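Local coordinates for protein 3-polyprenyl-4-hydroxybenzoate decarboxylase and related decarboxylases (Pelotomaculum thermopropionicum, PDB 6H6X) that is the prenylated-FMN-dependent UbiD-family enzyme HmfF, which carboxylates 2-furoic acid to 2,5-furandicarboxylic acid and probably catalyses the reverse decarboxylation, at residues Asp112-Leu117 with Leu153-Pro158; Ile106-Ile111 with Lys226-Asp231. The protein carries 8 engineered substitutions. One frame throughout, in Å; residues are numbered along the deposited sequence.

Contact 1 of 2, residues Asp112-Leu117 with Leu153-Pro158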
loop_
_atom_site.group_PDB
_atom_site.type_symbol
_atom_site.label_atom_id
_atom_site.label_comp_id
_atom_site.label_asym_id
_atom_site.label_seq_id
_atom_site.Cartn_x
_atom_site.Cartn_y
_atom_site.Cartn_z
ATOM N N ASP B 112 -39.525 -21.202 8.181
ATOM C CA ASP B 112 -39.131 -19.873 8.660
ATOM C C ASP B 112 -37.602 -19.733 8.609
ATOM O O ASP B 112 -36.888 -20.254 9.503
ATOM C CB ASP B 112 -39.674 -19.627 10.089
ATOM C CG ASP B 112 -39.600 -18.139 10.518
ATOM O OD1 ASP B 112 -38.674 -17.393 10.111
ATOM O OD2 ASP B 112 -40.471 -17.711 11.292
ATOM N N LEU B 113 -37.113 -19.008 7.587
ATOM C CA LEU B 113 -35.661 -18.951 7.319
ATOM C C LEU B 113 -34.879 -18.323 8.464
ATOM O O LEU B 113 -33.898 -18.912 8.954
ATOM C CB LEU B 113 -35.355 -18.233 6.009
ATOM C CG LEU B 113 -35.753 -18.933 4.709
ATOM C CD1 LEU B 113 -35.393 -18.016 3.561
ATOM C CD2 LEU B 113 -35.087 -20.292 4.517
ATOM N N LEU B 114 -35.341 -17.153 8.922
ATOM C CA LEU B 114 -34.706 -16.495 10.074
ATOM C C LEU B 114 -34.723 -17.270 11.377
ATOM O O LEU B 114 -33.820 -17.065 12.201
ATOM C CB LEU B 114 -35.265 -15.091 10.337
ATOM C CG LEU B 114 -34.483 -13.893 9.785
ATOM C CD1 LEU B 114 -34.943 -12.604 10.481
ATOM C CD2 LEU B 114 -32.963 -14.032 9.937
ATOM N N LYS B 115 -35.719 -18.127 11.589
ATOM C CA LYS B 115 -35.705 -19.007 12.768
ATOM C C LYS B 115 -34.661 -20.109 12.631
ATOM O O LYS B 115 -34.009 -20.452 13.614
ATOM C CB LYS B 115 -37.080 -19.643 13.056
ATOM C CG LYS B 115 -38.080 -18.738 13.782
ATOM C CD LYS B 115 -38.753 -19.419 14.984
ATOM C CE LYS B 115 -39.657 -20.585 14.594
ATOM N NZ LYS B 115 -40.919 -20.182 13.898
ATOM N N MET B 116 -34.502 -20.677 11.432
ATOM C CA MET B 116 -33.558 -21.794 11.253
ATOM C C MET B 116 -32.103 -21.368 11.159
ATOM O O MET B 116 -31.200 -22.079 11.636
ATOM C CB MET B 116 -33.870 -22.553 9.976
ATOM C CG MET B 116 -35.235 -23.197 9.915
ATOM S SD MET B 116 -35.529 -23.808 8.252
ATOM C CE MET B 116 -34.138 -24.902 8.116
ATOM N N LEU B 117 -31.868 -20.219 10.527
ATOM C CA LEU B 117 -30.518 -19.896 10.066
ATOM C C LEU B 117 -30.043 -18.541 10.570
ATOM O O LEU B 117 -30.782 -17.530 10.530
ATOM C CB LEU B 117 -30.487 -19.888 8.555
ATOM C CG LEU B 117 -30.910 -21.189 7.858
ATOM C CD1 LEU B 117 -30.844 -20.983 6.361
ATOM C CD2 LEU B 117 -30.056 -22.376 8.300
ATOM N N LEU B 153 -29.636 -11.983 -1.419
ATOM C CA LEU B 153 -31.009 -12.325 -1.159
ATOM C C LEU B 153 -31.419 -11.673 0.171
ATOM O O LEU B 153 -30.838 -11.943 1.221
ATOM C CB LEU B 153 -31.142 -13.836 -1.077
ATOM C CG LEU B 153 -30.718 -14.524 -2.358
ATOM C CD1 LEU B 153 -30.172 -15.888 -2.091
ATOM C CD2 LEU B 153 -31.895 -14.599 -3.288
ATOM N N GLN B 154 -32.369 -10.752 0.114
ATOM C CA GLN B 154 -32.881 -10.107 1.315
ATOM C C GLN B 154 -33.927 -11.019 1.941
ATOM O O GLN B 154 -34.852 -11.463 1.269
ATOM C CB GLN B 154 -33.512 -8.737 0.989
ATOM C CG GLN B 154 -33.806 -7.896 2.248
ATOM C CD GLN B 154 -34.528 -6.602 1.963
ATOM O OE1 GLN B 154 -34.444 -6.042 0.862
ATOM N NE2 GLN B 154 -35.234 -6.105 2.980
ATOM N N VAL B 155 -33.793 -11.304 3.219
ATOM C CA VAL B 155 -34.808 -12.075 3.917
ATOM C C VAL B 155 -35.953 -11.116 4.225
ATOM O O VAL B 155 -35.800 -10.215 5.033
ATOM C CB VAL B 155 -34.251 -12.697 5.194
ATOM C CG1 VAL B 155 -35.308 -13.558 5.899
ATOM C CG2 VAL B 155 -33.028 -13.516 4.861
ATOM N N THR B 156 -37.063 -11.262 3.513
ATOM C CA THR B 156 -38.208 -10.368 3.676
ATOM C C THR B 156 -39.409 -11.016 4.412
ATOM O O THR B 156 -40.309 -10.308 4.829
ATOM C CB THR B 156 -38.680 -9.828 2.328
ATOM O OG1 THR B 156 -39.043 -10.922 1.502
ATOM C CG2 THR B 156 -37.585 -9.000 1.636
ATOM N N GLY B 157 -39.428 -12.336 4.561
ATOM C CA GLY B 157 -40.391 -12.998 5.432
ATOM C C GLY B 157 -39.967 -14.428 5.704
ATOM O O GLY B 157 -38.900 -14.834 5.260
ATOM N N PRO B 158 -40.806 -15.213 6.416
ATOM C CA PRO B 158 -40.440 -16.602 6.767
ATOM C C PRO B 158 -40.014 -17.496 5.578
ATOM O O PRO B 158 -39.131 -18.335 5.728
ATOM C CB PRO B 158 -41.707 -17.161 7.461
ATOM C CG PRO B 158 -42.788 -16.135 7.281
ATOM C CD PRO B 158 -42.128 -14.823 6.957
#
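Asp112 and Pro158 meet where a short helix begins beside the end of a strand, and the pair illustrates how a helix start can be fastened by one backbone bond and a little apolar contact. The Asp112 carboxylate lies obliquely against the CB corner of the proline ring, its CG 3.8 Å from Pro158 CB. With CG anti to the backbone N (chi1 -166°), the Asp112 carboxylate also reaches over the first turn of its own helix, where OD1 accepts a weak capping bond from Lys115 N, and OD2 has a long salt bridge to Lys115 NZ at 3.6 Å. The carbonyl of Pro158 takes two approaches: Leu113 N donates to its O at 2.8 Å, in the carbonyl plane on a lone pair and fairly straight at 154°, while Asp112 CA lies 3.3 Å from the same oxygen in a CH···O contact. Leu113 CG lies 3.6 Å from Pro158 O. Its side chain continues into the protein interior against Leu161, Val275 and Val278. The next residue, Leu114, meets with its CG the CG1 branch of Val155 at 4.0 Å, with Ile119 and Leu161 also touching Val155. An N-capped helical turn, 113-116, is thus seated against the end of strand 146-157 in the antiparallel sheet of the Rift-related, FMN-binding-type domain of the UbiD family.

Contact 2 of 2, residues Ile106-Ile111 with Lys226-Asp231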
loop_
_atom_site.group_PDB
_atom_site.type_symbol
_atom_site.label_atom_id
_atom_site.label_comp_id
_atom_site.label_asym_id
_atom_site.label_seq_id
_atom_site.Cartn_x
_atom_site.Cartn_y
_atom_site.Cartn_z
ATOM N N ILE B 106 -34.799 -32.378 6.072
ATOM C CA ILE B 106 -35.595 -31.862 4.965
ATOM C C ILE B 106 -36.829 -31.217 5.588
ATOM O O ILE B 106 -37.491 -31.839 6.421
ATOM C CB ILE B 106 -36.014 -33.006 4.007
ATOM C CG1 ILE B 106 -34.765 -33.670 3.392
ATOM C CG2 ILE B 106 -36.984 -32.520 2.946
ATOM C CD1 ILE B 106 -35.047 -34.917 2.550
ATOM N N ILE B 107 -37.126 -29.979 5.202
ATOM C CA ILE B 107 -38.237 -29.225 5.752
ATOM C C ILE B 107 -39.045 -28.731 4.580
ATOM O O ILE B 107 -38.510 -28.060 3.677
ATOM C CB ILE B 107 -37.751 -28.043 6.644
ATOM C CG1 ILE B 107 -36.889 -28.556 7.810
ATOM C CG2 ILE B 107 -38.920 -27.257 7.246
ATOM C CD1 ILE B 107 -35.409 -28.600 7.520
ATOM N N ARG B 108 -40.328 -29.086 4.574
ATOM C CA ARG B 108 -41.274 -28.675 3.528
ATOM C C ARG B 108 -42.474 -27.889 4.037
ATOM O O ARG B 108 -43.195 -27.332 3.211
ATOM C CB ARG B 108 -41.765 -29.888 2.740
ATOM C CG ARG B 108 -40.625 -30.576 2.024
ATOM C CD ARG B 108 -41.016 -31.798 1.269
ATOM N NE ARG B 108 -41.946 -31.453 0.207
ATOM C CZ ARG B 108 -42.180 -32.208 -0.861
ATOM N NH1 ARG B 108 -41.535 -33.368 -1.041
ATOM N NH2 ARG B 108 -43.084 -31.802 -1.753
ATOM N N GLU B 109 -42.685 -27.809 5.355
ATOM C CA GLU B 109 -43.844 -27.095 5.896
ATOM C C GLU B 109 -43.451 -26.213 7.070
ATOM O O GLU B 109 -42.518 -26.544 7.829
ATOM C CB GLU B 109 -44.938 -28.096 6.306
ATOM C CG GLU B 109 -45.576 -28.827 5.124
ATOM C CD GLU B 109 -47.015 -29.267 5.351
ATOM O OE1 GLU B 109 -47.299 -29.879 6.403
ATOM O OE2 GLU B 109 -47.849 -29.009 4.456
ATOM N N ASN B 110 -44.164 -25.089 7.199
ATOM C CA ASN B 110 -43.905 -24.070 8.241
ATOM C C ASN B 110 -42.445 -23.578 8.207
ATOM O O ASN B 110 -41.706 -23.583 9.198
ATOM C CB ASN B 110 -44.345 -24.577 9.626
ATOM C CG ASN B 110 -45.864 -24.736 9.726
ATOM O OD1 ASN B 110 -46.615 -23.817 9.382
ATOM N ND2 ASN B 110 -46.323 -25.901 10.185
ATOM N N ILE B 111 -42.049 -23.156 7.018
ATOM C CA ILE B 111 -40.669 -22.777 6.766
ATOM C C ILE B 111 -40.484 -21.373 7.276
ATOM O O ILE B 111 -41.185 -20.463 6.814
ATOM C CB ILE B 111 -40.349 -22.777 5.261
ATOM C CG1 ILE B 111 -40.406 -24.199 4.687
ATOM C CG2 ILE B 111 -38.973 -22.161 5.015
ATOM C CD1 ILE B 111 -40.524 -24.236 3.176
ATOM N N LYS B 226 -30.719 -34.473 -6.813
ATOM C CA LYS B 226 -31.950 -33.791 -7.217
ATOM C C LYS B 226 -32.576 -33.136 -6.017
ATOM O O LYS B 226 -32.520 -33.689 -4.918
ATOM C CB LYS B 226 -33.007 -34.767 -7.756
ATOM C CG LYS B 226 -32.694 -35.474 -9.042
ATOM C CD LYS B 226 -32.484 -34.573 -10.247
ATOM C CE LYS B 226 -33.760 -34.005 -10.756
ATOM N NZ LYS B 226 -33.472 -33.392 -12.100
ATOM N N CYS B 227 -33.208 -31.995 -6.254
ATOM C CA CYS B 227 -33.999 -31.283 -5.242
ATOM C C CYS B 227 -35.323 -31.968 -4.988
ATOM O O CYS B 227 -35.824 -32.698 -5.826
ATOM C CB CYS B 227 -34.254 -29.847 -5.713
ATOM S SG CYS B 227 -32.753 -28.827 -5.563
ATOM N N GLU B 228 -35.892 -31.706 -3.826
ATOM C CA GLU B 228 -37.196 -32.272 -3.429
ATOM C C GLU B 228 -38.372 -31.711 -4.214
ATOM O O GLU B 228 -39.210 -32.475 -4.668
ATOM C CB GLU B 228 -37.474 -32.011 -1.939
ATOM C CG GLU B 228 -36.461 -32.614 -0.969
ATOM C CD GLU B 228 -36.413 -34.124 -1.025
ATOM O OE1 GLU B 228 -37.477 -34.757 -0.823
ATOM O OE2 GLU B 228 -35.309 -34.674 -1.272
ATOM N N THR B 229 -38.456 -30.385 -4.337
ATOM C CA THR B 229 -39.676 -29.713 -4.805
ATOM C C THR B 229 -39.519 -28.981 -6.119
ATOM O O THR B 229 -40.461 -28.353 -6.584
ATOM C CB THR B 229 -40.149 -28.691 -3.755
ATOM O OG1 THR B 229 -39.170 -27.654 -3.580
ATOM C CG2 THR B 229 -40.381 -29.405 -2.430
ATOM N N VAL B 230 -38.325 -29.042 -6.715
ATOM C CA VAL B 230 -38.067 -28.397 -7.993
ATOM C C VAL B 230 -37.136 -29.267 -8.807
ATOM O O VAL B 230 -36.372 -30.045 -8.253
ATOM C CB VAL B 230 -37.437 -26.992 -7.794
ATOM C CG1 VAL B 230 -38.451 -26.037 -7.174
ATOM C CG2 VAL B 230 -36.155 -27.062 -6.939
ATOM N N ASP B 231 -37.170 -29.091 -10.118
ATOM C CA ASP B 231 -36.393 -29.910 -11.054
ATOM C C ASP B 231 -35.041 -29.245 -11.324
ATOM O O ASP B 231 -34.755 -28.729 -12.412
ATOM C CB ASP B 231 -37.193 -30.108 -12.351
ATOM C CG ASP B 231 -36.537 -31.108 -13.305
ATOM O OD1 ASP B 231 -35.803 -32.020 -12.855
ATOM O OD2 ASP B 231 -36.768 -30.957 -14.525
#
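The backbones stay well apart, Ile106 CA lying 8.6 Å from Glu228 CA and Arg108 CA 8.5 Å from Thr229 CA, and the link between strand 105-107 with its following loop and the loop 226-231 is made by side chains alone. Arg108 and Thr229 reach out from opposite directions, and the methyl CG2 of Thr229 sits over one face of the Arg108 guanidinium, 3.4 Å above its plane and displaced toward the rim; Arg108 NH2 is 3.7 Å from that CG2. Thr229 chi1 of 63° sets OG1 between the backbone N and the carbonyl carbon, where it hydrogen-bonds Glu243 and Thr276, and leaves CG2 for the guanidinium. Ile106 and Glu228 cross at about a right angle: the Ile106 CD1 methyl lies 3.8 Å from Glu228 OE2, and Ile106 CG2 lies 4.0 Å from Glu228 CG. Glu228 OE2, the oxygen beside the Ile106 methyl, forms a salt bridge with Lys103. Arg108 NH1 and Glu228 OE1 are 4.3 Å apart, beyond a salt bridge. The chemistry is therefore mixed: methyl groups lie against charged groups, and the opposite charges of Arg108 and Glu228 probably add a modest attraction, while the firmer polar bonds of Glu228 and Thr229 are made to other parts of the domain.

In the fold
Both contacts lie at the surface of the Rift-related domain, their centres about 15 Å apart, and both reach the same antiparallel sheet. Strand 105-107 and helix 113-116 are consecutive in the chain, so contact 2 holds the start of this passage and contact 1 its continuation; Pro158 CB packs 3.4 Å from Ile111 O where they meet. Their chemistry differs with their place: contact 1 adds a backbone hydrogen bond and has one buried residue, Leu113, whereas contact 2, without buried touching residues, relies on methyl-to-charged-group packing. In contact 1 the Val155 side chain is about 12 Å from the bound prenylated FMN, while contact 2 lies away from the known sites.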